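Local coordinates for F-BAR domain only protein 1 (Danio rerio, PDB 5JP2) that probably acts in an early step of clathrin-mediated endocytosis, its mu homology domain taking up a peptide of Eps15, at residues V67-V73 against D98-F104; V179-L185 against R205-L211; N37-V41 against S137-S141. All blocks are in the same frame, centred on the assembly; numbering follows the deposited sequence.

In the fold
Segment 37-41 is the first to appear along the chain, and its partner 137-141 follows about a hundred residues later, so contact 3 closes a long loop. Contact 1 nests inside that loop, where 98-104 returns to 67-73. Contact 2 comes in series after both, 205-211 returning to 179-185. Contacts 2 and 3 reach the same nine-stranded mixed sheet: contact 3 joins strand 39-52 to the end of strand 125-137, and contact 2 pairs two strands nearer the other edge. Contact 1 belongs to a separate four-stranded sheet. The centres of contacts 1 and 2 lie 42 Å apart, on opposite sides of the chain's centre, as befits an elongated domain.

Contact 1 (V67-V73 against D98-F104); sequences VLSFRLV and DTKDFWF
Phe70 and Phe102 form an antiparallel hydrogen-bonded pair between strands 69-73 and 99-104, and the tight face of the contact is built around them. Phe102 CB lies over one face of the Phe70 ring, 3.6 Å from CZ of Phe70, a CH-pi contact. Their planes are 27° apart, but the rings are offset and barely overlap. Phe70 CG sits between its backbone N and carbonyl carbon (chi1 67°), a turn that brings the ring toward the opposite strand. CE2 of Phe104 arrives at the edge of that ring, while on the same side of the sheet CD1 of Leu72 packs 3.6 Å from CE2 of Phe102.

The face carrying Ser69, Arg71, Val73, Thr99, Asp101 and Trp103 is more polar and partly open to solvent. Arg71 NH1 meets Asp101 OD1 in a salt bridge of 3.1 Å, with guanidinium and carboxylate planes 86° apart; OD2 lies over the guanidinium face, so this is no coplanar paired bridge. Asp101 OD1 also accepts from Gln94. Phe102 O is gripped twice, by Phe70 N at 3.0 Å and by Ser69 OG at 3.3 Å.

Strand 258-261 borders 69-73, strand 88-90 borders 99-104, and the phenylalanine face rests on Leu130 and Leu131 of strand 125-137.

Contact 2 (V179-L185 against R205-L211); sequences VQVLLPL and RRLLWKL
Two neighbouring antiparallel strands of the nine-stranded mixed sheet of the mu homology domain meet here, 179-184 and 206-210, with a G1 beta bulge at Arg205 and Arg206 against strand 199-201 on the far side. The short strand axes run 163° apart. The pairing is confirmed by backbone bonds such as Val181 N to Trp209 O at 2.9 Å and Leu183 N to Leu207 O at 3.0 Å.

On one face the apolar groups are buried. Trp209 presents its ring edge to Leu183, CZ3 standing 4.0 Å from Leu183 CB, and its NE1 is satisfied by Pro196 O. Leu207 and Leu183 lie side by side and point the same way. Farther along, Leu211 reaches back with CD1, which sits 3.6 Å from Val179 CG1 and also touches Val181 CG2. Leu226 and Ala228 of strand 223-231 pack on Trp209 from beyond.

The other face is more exposed. With chi1 at 59°, CG of Arg206 is flanked by both backbone branches, and from there the extended chain passes over Leu182, whose CD2 is 3.9 Å from Arg206 NE and lies over one face of the guanidinium. The same CD2 is 3.5 Å from Leu208 CD1. Cut back to alanine, the Arg206 side chain would end at CB, and Leu182 CD2 is likely to lose its cover on that side, keeping Leu208 as a neighbour. Strand 242-250 pairs with the other edge of 179-184. At the Leu211 end, one water accepts from Val179 N at 3.1 Å and donates to Leu211 O at 2.8 Å.

Contact 3 (N37-V41 against S137-S141); sequences NRCLV and SQDPS
Ser137 O accepts the hydrogen of Val41 N at 2.8 Å, the shortest sound polar bond between the two segments, with an N-H...O angle of 164°. CA of Leu40 comes to the same oxygen as a CA-H...O contact. The return bond, Ser137 N to Val41 O at 2.9 Å, completes an antiparallel hydrogen-bonded pair that joins the end of strand 125-137 to strand 39-52.

Beyond it the chain turns at Gln138 (phi -100°, psi 4°), so the regular pairing ends: Cys39 O and Gln138 O come within 3.3 Å, two acceptors with no bond between them. CA of Gln138 lies 3.4 Å from Cys39 O, a CA-H...O contact. A water donates to Gln138 O; its approach to Cys39 N is too short in the model to be trusted. Outside the turn, Leu40 and Gln138 lie side by side, pointing the same way, with CD2 of Leu40 3.9 Å from CG of Gln138.

Asp139 forms an Asx turn: its OD1 accepts from Ser141 N at 3.0 Å, met from above the carboxylate plane, and leads the chain into the short 3-10 segment at Pro140. There Cys39 SG lies alongside the proline, 3.5 Å from its CA and also touching its CB. The side chain of Pro140 is about 9 Å from the bound zinc ion, which is held by His165 and Cys167. That site and the Cys151-Cys284 disulfide use other cysteines; across this contact the SG of Cys39 meets Pro140 by van der Waals packing, and the directional hold comes from the two backbone bonds of Val41 and Ser137.

Contact 1 (V67-V73 against D98-F104)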
loop_
_atom_site.group_PDB
_atom_site.type_symbol
_atom_site.label_atom_id
_atom_site.label_comp_id
_atom_site.label_asym_id
_atom_site.label_seq_id
_atom_site.Cartn_x
_atom_site.Cartn_y
_atom_site.Cartn_z
ATOM N N VAL B 67 -11.549 17.890 -21.505
ATOM C CA VAL B 67 -11.546 17.707 -20.061
ATOM C C VAL B 67 -11.154 16.278 -19.709
ATOM O O VAL B 67 -11.865 15.324 -20.035
ATOM C CB VAL B 67 -12.924 18.043 -19.481
ATOM C CG1 VAL B 67 -12.958 17.789 -17.988
ATOM C CG2 VAL B 67 -13.275 19.468 -19.795
ATOM N N LEU B 68 -10.049 16.137 -18.999
ATOM C CA LEU B 68 -9.644 14.852 -18.466
ATOM C C LEU B 68 -10.521 14.519 -17.265
ATOM O O LEU B 68 -10.577 15.283 -16.304
ATOM C CB LEU B 68 -8.170 14.900 -18.085
ATOM C CG LEU B 68 -7.594 13.682 -17.387
ATOM C CD1 LEU B 68 -7.844 12.451 -18.193
ATOM C CD2 LEU B 68 -6.135 13.887 -17.190
ATOM N N SER B 69 -11.214 13.393 -17.327
ATOM C CA SER B 69 -12.191 13.010 -16.326
ATOM C C SER B 69 -11.945 11.574 -15.894
ATOM O O SER B 69 -11.583 10.741 -16.718
ATOM C CB SER B 69 -13.594 13.144 -16.873
ATOM O OG SER B 69 -14.534 12.688 -15.919
ATOM N N PHE B 70 -12.119 11.280 -14.606
ATOM C CA PHE B 70 -11.915 9.916 -14.135
ATOM C C PHE B 70 -12.926 9.541 -13.060
ATOM O O PHE B 70 -13.664 10.374 -12.544
ATOM C CB PHE B 70 -10.492 9.698 -13.636
ATOM C CG PHE B 70 -10.138 10.451 -12.392
ATOM C CD1 PHE B 70 -10.395 9.911 -11.144
ATOM C CD2 PHE B 70 -9.489 11.661 -12.465
ATOM C CE1 PHE B 70 -10.049 10.575 -10.004
ATOM C CE2 PHE B 70 -9.140 12.328 -11.322
ATOM C CZ PHE B 70 -9.420 11.778 -10.084
ATOM N N ARG B 71 -12.953 8.252 -12.745
ATOM C CA ARG B 71 -13.923 7.658 -11.838
ATOM C C ARG B 71 -13.214 6.770 -10.822
ATOM O O ARG B 71 -12.327 5.995 -11.188
ATOM C CB ARG B 71 -14.908 6.822 -12.640
ATOM C CG ARG B 71 -16.126 6.377 -11.915
ATOM C CD ARG B 71 -16.865 5.304 -12.705
ATOM N NE ARG B 71 -17.293 5.774 -14.015
ATOM C CZ ARG B 71 -18.368 6.518 -14.234
ATOM N NH1 ARG B 71 -19.138 6.909 -13.226
ATOM N NH2 ARG B 71 -18.663 6.885 -15.469
ATOM N N LEU B 72 -13.614 6.855 -9.556
ATOM C CA LEU B 72 -13.210 5.857 -8.568
ATOM C C LEU B 72 -14.285 4.793 -8.424
ATOM O O LEU B 72 -15.468 5.106 -8.318
ATOM C CB LEU B 72 -12.949 6.495 -7.213
ATOM C CG LEU B 72 -12.049 7.716 -7.157
ATOM C CD1 LEU B 72 -12.065 8.244 -5.750
ATOM C CD2 LEU B 72 -10.646 7.353 -7.574
ATOM N N VAL B 73 -13.866 3.532 -8.373
ATOM C CA VAL B 73 -14.797 2.416 -8.339
ATOM C C VAL B 73 -14.432 1.476 -7.207
ATOM O O VAL B 73 -13.295 1.455 -6.735
ATOM C CB VAL B 73 -14.825 1.645 -9.671
ATOM C CG1 VAL B 73 -15.284 2.540 -10.793
ATOM C CG2 VAL B 73 -13.461 1.110 -9.971
ATOM N N ASP B 98 -20.797 3.324 -4.484
ATOM C CA ASP B 98 -19.691 2.530 -5.007
ATOM C C ASP B 98 -18.857 3.237 -6.061
ATOM O O ASP B 98 -17.900 2.642 -6.561
ATOM C CB ASP B 98 -20.207 1.218 -5.586
ATOM C CG ASP B 98 -20.140 0.085 -4.593
ATOM O OD1 ASP B 98 -19.111 -0.020 -3.897
ATOM O OD2 ASP B 98 -21.113 -0.692 -4.505
ATOM N N THR B 99 -19.197 4.471 -6.425
ATOM C CA THR B 99 -18.539 5.157 -7.529
ATOM C C THR B 99 -18.527 6.657 -7.273
ATOM O O THR B 99 -19.481 7.192 -6.710
ATOM C CB THR B 99 -19.274 4.830 -8.827
ATOM O OG1 THR B 99 -18.917 3.509 -9.246
ATOM C CG2 THR B 99 -18.958 5.817 -9.912
ATOM N N LYS B 100 -17.459 7.335 -7.696
ATOM C CA LYS B 100 -17.442 8.791 -7.642
ATOM C C LYS B 100 -16.609 9.368 -8.775
ATOM O O LYS B 100 -15.532 8.861 -9.083
ATOM C CB LYS B 100 -16.902 9.318 -6.313
ATOM C CG LYS B 100 -17.428 10.713 -6.028
ATOM C CD LYS B 100 -16.714 11.430 -4.906
ATOM C CE LYS B 100 -17.481 12.690 -4.550
ATOM N NZ LYS B 100 -18.089 13.305 -5.765
ATOM N N ASP B 101 -17.080 10.478 -9.331
ATOM C CA ASP B 101 -16.491 11.104 -10.499
ATOM C C ASP B 101 -15.739 12.373 -10.136
ATOM O O ASP B 101 -16.118 13.104 -9.221
ATOM C CB ASP B 101 -17.550 11.463 -11.542
ATOM C CG ASP B 101 -18.126 10.259 -12.225
ATOM O OD1 ASP B 101 -18.780 9.445 -11.557
ATOM O OD2 ASP B 101 -17.897 10.113 -13.431
ATOM N N PHE B 102 -14.677 12.627 -10.888
ATOM C CA PHE B 102 -13.877 13.826 -10.748
ATOM C C PHE B 102 -13.507 14.354 -12.123
ATOM O O PHE B 102 -13.266 13.584 -13.050
ATOM C CB PHE B 102 -12.616 13.533 -9.953
ATOM C CG PHE B 102 -12.886 13.149 -8.540
ATOM C CD1 PHE B 102 -13.010 14.113 -7.562
ATOM C CD2 PHE B 102 -13.020 11.820 -8.186
ATOM C CE1 PHE B 102 -13.263 13.755 -6.264
ATOM C CE2 PHE B 102 -13.265 11.459 -6.891
ATOM C CZ PHE B 102 -13.389 12.425 -5.929
ATOM N N TRP B 103 -13.468 15.675 -12.252
ATOM C CA TRP B 103 -13.030 16.337 -13.472
ATOM C C TRP B 103 -11.846 17.228 -13.157
ATOM O O TRP B 103 -11.801 17.858 -12.107
ATOM C CB TRP B 103 -14.145 17.180 -14.098
ATOM C CG TRP B 103 -15.362 16.393 -14.390
ATOM C CD1 TRP B 103 -15.754 15.914 -15.604
ATOM C CD2 TRP B 103 -16.354 15.973 -13.453
ATOM N NE1 TRP B 103 -16.929 15.220 -15.483
ATOM C CE2 TRP B 103 -17.319 15.242 -14.171
ATOM C CE3 TRP B 103 -16.522 16.145 -12.081
ATOM C CZ2 TRP B 103 -18.438 14.682 -13.561
ATOM C CZ3 TRP B 103 -17.632 15.588 -11.477
ATOM C CH2 TRP B 103 -18.574 14.865 -12.215
ATOM N N PHE B 104 -10.897 17.293 -14.068
ATOM C CA PHE B 104 -9.782 18.200 -13.902
ATOM C C PHE B 104 -10.179 19.620 -14.274
ATOM O O PHE B 104 -11.002 19.847 -15.162
ATOM C CB PHE B 104 -8.608 17.779 -14.774
ATOM C CG PHE B 104 -7.686 16.825 -14.118
ATOM C CD1 PHE B 104 -6.646 17.266 -13.352
ATOM C CD2 PHE B 104 -7.866 15.471 -14.278
ATOM C CE1 PHE B 104 -5.808 16.379 -12.758
ATOM C CE2 PHE B 104 -7.031 14.592 -13.681
ATOM C CZ PHE B 104 -6.001 15.045 -12.927
#

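Contact 2 (V179-L185 against R205-L211)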
loop_
_atom_site.group_PDB
_atom_site.type_symbol
_atom_site.label_atom_id
_atom_site.label_comp_id
_atom_site.label_asym_id
_atom_site.label_seq_id
_atom_site.Cartn_x
_atom_site.Cartn_y
_atom_site.Cartn_z
ATOM N N VAL B 179 8.852 -10.696 3.072
ATOM C CA VAL B 179 8.190 -10.989 4.332
ATOM C C VAL B 179 9.227 -11.183 5.429
ATOM O O VAL B 179 10.132 -12.005 5.304
ATOM C CB VAL B 179 7.287 -12.222 4.206
ATOM C CG1 VAL B 179 6.519 -12.432 5.501
ATOM C CG2 VAL B 179 6.335 -12.054 3.047
ATOM N N GLN B 180 9.086 -10.418 6.504
ATOM C CA GLN B 180 9.950 -10.486 7.669
ATOM C C GLN B 180 9.109 -10.492 8.937
ATOM O O GLN B 180 8.053 -9.876 8.999
ATOM C CB GLN B 180 10.898 -9.294 7.732
ATOM C CG GLN B 180 11.960 -9.248 6.687
ATOM C CD GLN B 180 12.910 -8.102 6.916
ATOM O OE1 GLN B 180 12.701 -7.291 7.807
ATOM N NE2 GLN B 180 13.963 -8.030 6.122
ATOM N N VAL B 181 9.615 -11.146 9.969
ATOM C CA VAL B 181 8.981 -11.146 11.276
ATOM C C VAL B 181 10.025 -10.714 12.281
ATOM O O VAL B 181 11.116 -11.284 12.328
ATOM C CB VAL B 181 8.402 -12.517 11.653
ATOM C CG1 VAL B 181 7.775 -12.468 13.058
ATOM C CG2 VAL B 181 7.389 -12.934 10.639
ATOM N N LEU B 182 9.683 -9.719 13.085
ATOM C CA LEU B 182 10.611 -9.082 14.004
ATOM C C LEU B 182 10.096 -9.230 15.423
ATOM O O LEU B 182 8.964 -8.840 15.722
ATOM C CB LEU B 182 10.785 -7.609 13.654
ATOM C CG LEU B 182 11.222 -7.356 12.213
ATOM C CD1 LEU B 182 10.912 -5.951 11.793
ATOM C CD2 LEU B 182 12.684 -7.610 12.109
ATOM N N LEU B 183 10.913 -9.809 16.281
ATOM C CA LEU B 183 10.631 -9.898 17.710
ATOM C C LEU B 183 11.738 -9.165 18.454
ATOM O O LEU B 183 12.892 -9.625 18.443
ATOM C CB LEU B 183 10.543 -11.353 18.158
ATOM C CG LEU B 183 10.450 -11.624 19.652
ATOM C CD1 LEU B 183 9.190 -11.033 20.250
ATOM C CD2 LEU B 183 10.488 -13.097 19.871
ATOM N N PRO B 184 11.469 -8.027 19.098
ATOM C CA PRO B 184 12.549 -7.346 19.813
ATOM C C PRO B 184 12.942 -8.128 21.052
ATOM O O PRO B 184 12.094 -8.675 21.753
ATOM C CB PRO B 184 11.937 -5.985 20.158
ATOM C CG PRO B 184 10.517 -6.231 20.209
ATOM C CD PRO B 184 10.196 -7.308 19.228
ATOM N N LEU B 185 14.248 -8.221 21.279
ATOM C CA LEU B 185 14.802 -8.946 22.411
ATOM C C LEU B 185 16.069 -8.252 22.874
ATOM O O LEU B 185 16.963 -7.990 22.066
ATOM C CB LEU B 185 15.103 -10.386 22.013
ATOM C CG LEU B 185 15.639 -11.277 23.116
ATOM C CD1 LEU B 185 14.604 -11.371 24.205
ATOM C CD2 LEU B 185 15.932 -12.626 22.552
ATOM N N ARG B 205 18.437 -4.639 18.153
ATOM C CA ARG B 205 18.179 -5.547 19.270
ATOM C C ARG B 205 16.851 -6.284 19.084
ATOM O O ARG B 205 15.892 -6.114 19.835
ATOM C CB ARG B 205 18.201 -4.805 20.610
ATOM C CG ARG B 205 19.338 -3.823 20.758
ATOM C CD ARG B 205 19.578 -3.463 22.204
ATOM N NE ARG B 205 20.621 -2.452 22.347
ATOM C CZ ARG B 205 21.920 -2.678 22.175
ATOM N NH1 ARG B 205 22.356 -3.886 21.840
ATOM N NH2 ARG B 205 22.790 -1.689 22.328
ATOM N N ARG B 206 16.835 -7.151 18.076
ATOM C CA ARG B 206 15.606 -7.851 17.743
ATOM C C ARG B 206 15.922 -9.127 16.981
ATOM O O ARG B 206 16.955 -9.245 16.328
ATOM C CB ARG B 206 14.655 -6.963 16.944
ATOM C CG ARG B 206 15.233 -6.467 15.658
ATOM C CD ARG B 206 14.394 -5.350 15.065
ATOM N NE ARG B 206 14.913 -4.938 13.763
ATOM C CZ ARG B 206 14.400 -3.963 13.022
ATOM N NH1 ARG B 206 13.346 -3.284 13.449
ATOM N NH2 ARG B 206 14.946 -3.664 11.856
ATOM N N LEU B 207 15.028 -10.098 17.112
ATOM C CA LEU B 207 15.112 -11.333 16.350
ATOM C C LEU B 207 14.463 -11.165 14.982
ATOM O O LEU B 207 13.390 -10.570 14.861
ATOM C CB LEU B 207 14.409 -12.457 17.093
ATOM C CG LEU B 207 15.164 -13.116 18.219
ATOM C CD1 LEU B 207 14.271 -14.160 18.831
ATOM C CD2 LEU B 207 16.401 -13.738 17.652
ATOM N N LEU B 208 15.123 -11.679 13.950
ATOM C CA LEU B 208 14.665 -11.548 12.574
ATOM C C LEU B 208 14.442 -12.904 11.933
ATOM O O LEU B 208 15.373 -13.701 11.817
ATOM C CB LEU B 208 15.672 -10.768 11.737
ATOM C CG LEU B 208 15.368 -10.716 10.238
ATOM C CD1 LEU B 208 14.065 -10.005 9.926
ATOM C CD2 LEU B 208 16.507 -10.068 9.487
ATOM N N TRP B 209 13.209 -13.161 11.516
ATOM C CA TRP B 209 12.890 -14.263 10.623
ATOM C C TRP B 209 12.634 -13.710 9.229
ATOM O O TRP B 209 11.883 -12.747 9.071
ATOM C CB TRP B 209 11.663 -15.033 11.091
ATOM C CG TRP B 209 11.874 -15.877 12.294
ATOM C CD1 TRP B 209 12.333 -17.153 12.332
ATOM C CD2 TRP B 209 11.586 -15.514 13.640
ATOM N NE1 TRP B 209 12.360 -17.605 13.620
ATOM C CE2 TRP B 209 11.905 -16.616 14.444
ATOM C CE3 TRP B 209 11.103 -14.355 14.242
ATOM C CZ2 TRP B 209 11.757 -16.595 15.818
ATOM C CZ3 TRP B 209 10.941 -14.343 15.598
ATOM C CH2 TRP B 209 11.268 -15.454 16.376
ATOM N N LYS B 210 13.224 -14.336 8.225
ATOM C CA LYS B 210 12.899 -14.064 6.834
ATOM C C LYS B 210 12.038 -15.206 6.330
ATOM O O LYS B 210 12.457 -16.363 6.374
ATOM C CB LYS B 210 14.155 -13.941 5.975
ATOM C CG LYS B 210 15.040 -12.764 6.277
ATOM C CD LYS B 210 16.122 -12.656 5.224
ATOM C CE LYS B 210 17.014 -11.459 5.448
ATOM N NZ LYS B 210 18.078 -11.386 4.413
ATOM N N LEU B 211 10.869 -14.881 5.810
ATOM C CA LEU B 211 9.907 -15.876 5.387
ATOM C C LEU B 211 9.860 -15.936 3.871
ATOM O O LEU B 211 10.141 -14.954 3.188
ATOM C CB LEU B 211 8.514 -15.548 5.918
ATOM C CG LEU B 211 8.333 -15.508 7.426
ATOM C CD1 LEU B 211 6.907 -15.241 7.756
ATOM C CD2 LEU B 211 8.743 -16.823 8.005
HETATM O O HOH W 1 9.241 -13.176 1.289
#

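Contact 3 (N37-V41 against S137-S141)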
loop_
_atom_site.group_PDB
_atom_site.type_symbol
_atom_site.label_atom_id
_atom_site.label_comp_id
_atom_site.label_asym_id
_atom_site.label_seq_id
_atom_site.Cartn_x
_atom_site.Cartn_y
_atom_site.Cartn_z
ATOM N N ASN B 37 -8.300 -12.611 20.477
ATOM C CA ASN B 37 -7.349 -12.087 19.502
ATOM C C ASN B 37 -8.018 -11.074 18.579
ATOM O O ASN B 37 -8.027 -11.220 17.357
ATOM C CB ASN B 37 -6.712 -13.218 18.700
ATOM C CG ASN B 37 -5.558 -12.748 17.835
ATOM O OD1 ASN B 37 -4.811 -11.851 18.207
ATOM N ND2 ASN B 37 -5.412 -13.360 16.672
ATOM N N ARG B 38 -8.601 -10.041 19.179
ATOM C CA ARG B 38 -9.296 -9.028 18.401
ATOM C C ARG B 38 -8.285 -8.192 17.629
ATOM O O ARG B 38 -7.133 -8.043 18.042
ATOM C CB ARG B 38 -10.142 -8.129 19.304
ATOM C CG ARG B 38 -11.449 -8.751 19.779
ATOM C CD ARG B 38 -12.017 -8.000 20.976
ATOM N NE ARG B 38 -13.161 -8.673 21.587
ATOM C CZ ARG B 38 -13.640 -8.371 22.791
ATOM N NH1 ARG B 38 -13.075 -7.404 23.499
ATOM N NH2 ARG B 38 -14.676 -9.033 23.291
ATOM N N CYS B 39 -8.717 -7.623 16.503
ATOM C CA CYS B 39 -7.773 -6.878 15.687
ATOM C C CYS B 39 -8.345 -5.546 15.227
ATOM O O CYS B 39 -9.552 -5.343 15.165
ATOM C CB CYS B 39 -7.319 -7.688 14.474
ATOM S SG CYS B 39 -8.296 -7.453 13.040
ATOM N N LEU B 40 -7.433 -4.633 14.923
ATOM C CA LEU B 40 -7.735 -3.345 14.323
ATOM C C LEU B 40 -6.911 -3.178 13.054
ATOM O O LEU B 40 -5.716 -3.464 13.055
ATOM C CB LEU B 40 -7.411 -2.215 15.295
ATOM C CG LEU B 40 -7.782 -2.460 16.753
ATOM C CD1 LEU B 40 -6.897 -1.645 17.688
ATOM C CD2 LEU B 40 -9.242 -2.121 16.963
ATOM N N VAL B 41 -7.527 -2.682 11.992
ATOM C CA VAL B 41 -6.845 -2.431 10.729
ATOM C C VAL B 41 -7.072 -0.987 10.276
ATOM O O VAL B 41 -8.204 -0.499 10.290
ATOM C CB VAL B 41 -7.317 -3.420 9.649
ATOM C CG1 VAL B 41 -6.657 -3.100 8.330
ATOM C CG2 VAL B 41 -6.989 -4.820 10.059
ATOM N N SER B 137 -11.035 -0.807 10.028
ATOM C CA SER B 137 -11.942 -1.893 10.351
ATOM C C SER B 137 -11.484 -2.585 11.623
ATOM O O SER B 137 -10.309 -2.540 11.982
ATOM C CB SER B 137 -12.047 -2.896 9.208
ATOM O OG SER B 137 -13.328 -3.489 9.197
ATOM N N GLN B 138 -12.441 -3.156 12.344
ATOM C CA GLN B 138 -12.163 -4.125 13.394
ATOM C C GLN B 138 -12.390 -5.549 12.913
ATOM O O GLN B 138 -12.311 -6.488 13.703
ATOM C CB GLN B 138 -13.017 -3.831 14.622
ATOM C CG GLN B 138 -12.712 -2.488 15.248
ATOM C CD GLN B 138 -13.503 -2.231 16.506
ATOM O OE1 GLN B 138 -14.479 -2.924 16.791
ATOM N NE2 GLN B 138 -13.085 -1.235 17.276
ATOM N N ASP B 139 -12.707 -5.716 11.635
ATOM C CA ASP B 139 -12.956 -7.020 11.046
ATOM C C ASP B 139 -11.647 -7.564 10.489
ATOM O O ASP B 139 -11.093 -6.974 9.559
ATOM C CB ASP B 139 -13.988 -6.888 9.938
ATOM C CG ASP B 139 -14.477 -8.214 9.430
ATOM O OD1 ASP B 139 -13.821 -9.247 9.668
ATOM O OD2 ASP B 139 -15.531 -8.223 8.769
ATOM N N PRO B 140 -11.128 -8.683 11.007
ATOM C CA PRO B 140 -9.862 -9.213 10.475
ATOM C C PRO B 140 -9.921 -9.533 9.005
ATOM O O PRO B 140 -8.873 -9.664 8.373
ATOM C CB PRO B 140 -9.624 -10.471 11.321
ATOM C CG PRO B 140 -10.932 -10.785 11.934
ATOM C CD PRO B 140 -11.636 -9.490 12.117
ATOM N N SER B 141 -11.114 -9.648 8.434
ATOM C CA SER B 141 -11.247 -9.932 7.016
ATOM C C SER B 141 -10.599 -8.879 6.141
ATOM O O SER B 141 -10.428 -9.108 4.943
ATOM C CB SER B 141 -12.708 -9.999 6.650
ATOM O OG SER B 141 -13.317 -8.748 6.859
HETATM O O HOH W 2 -11.068 -7.846 15.977
#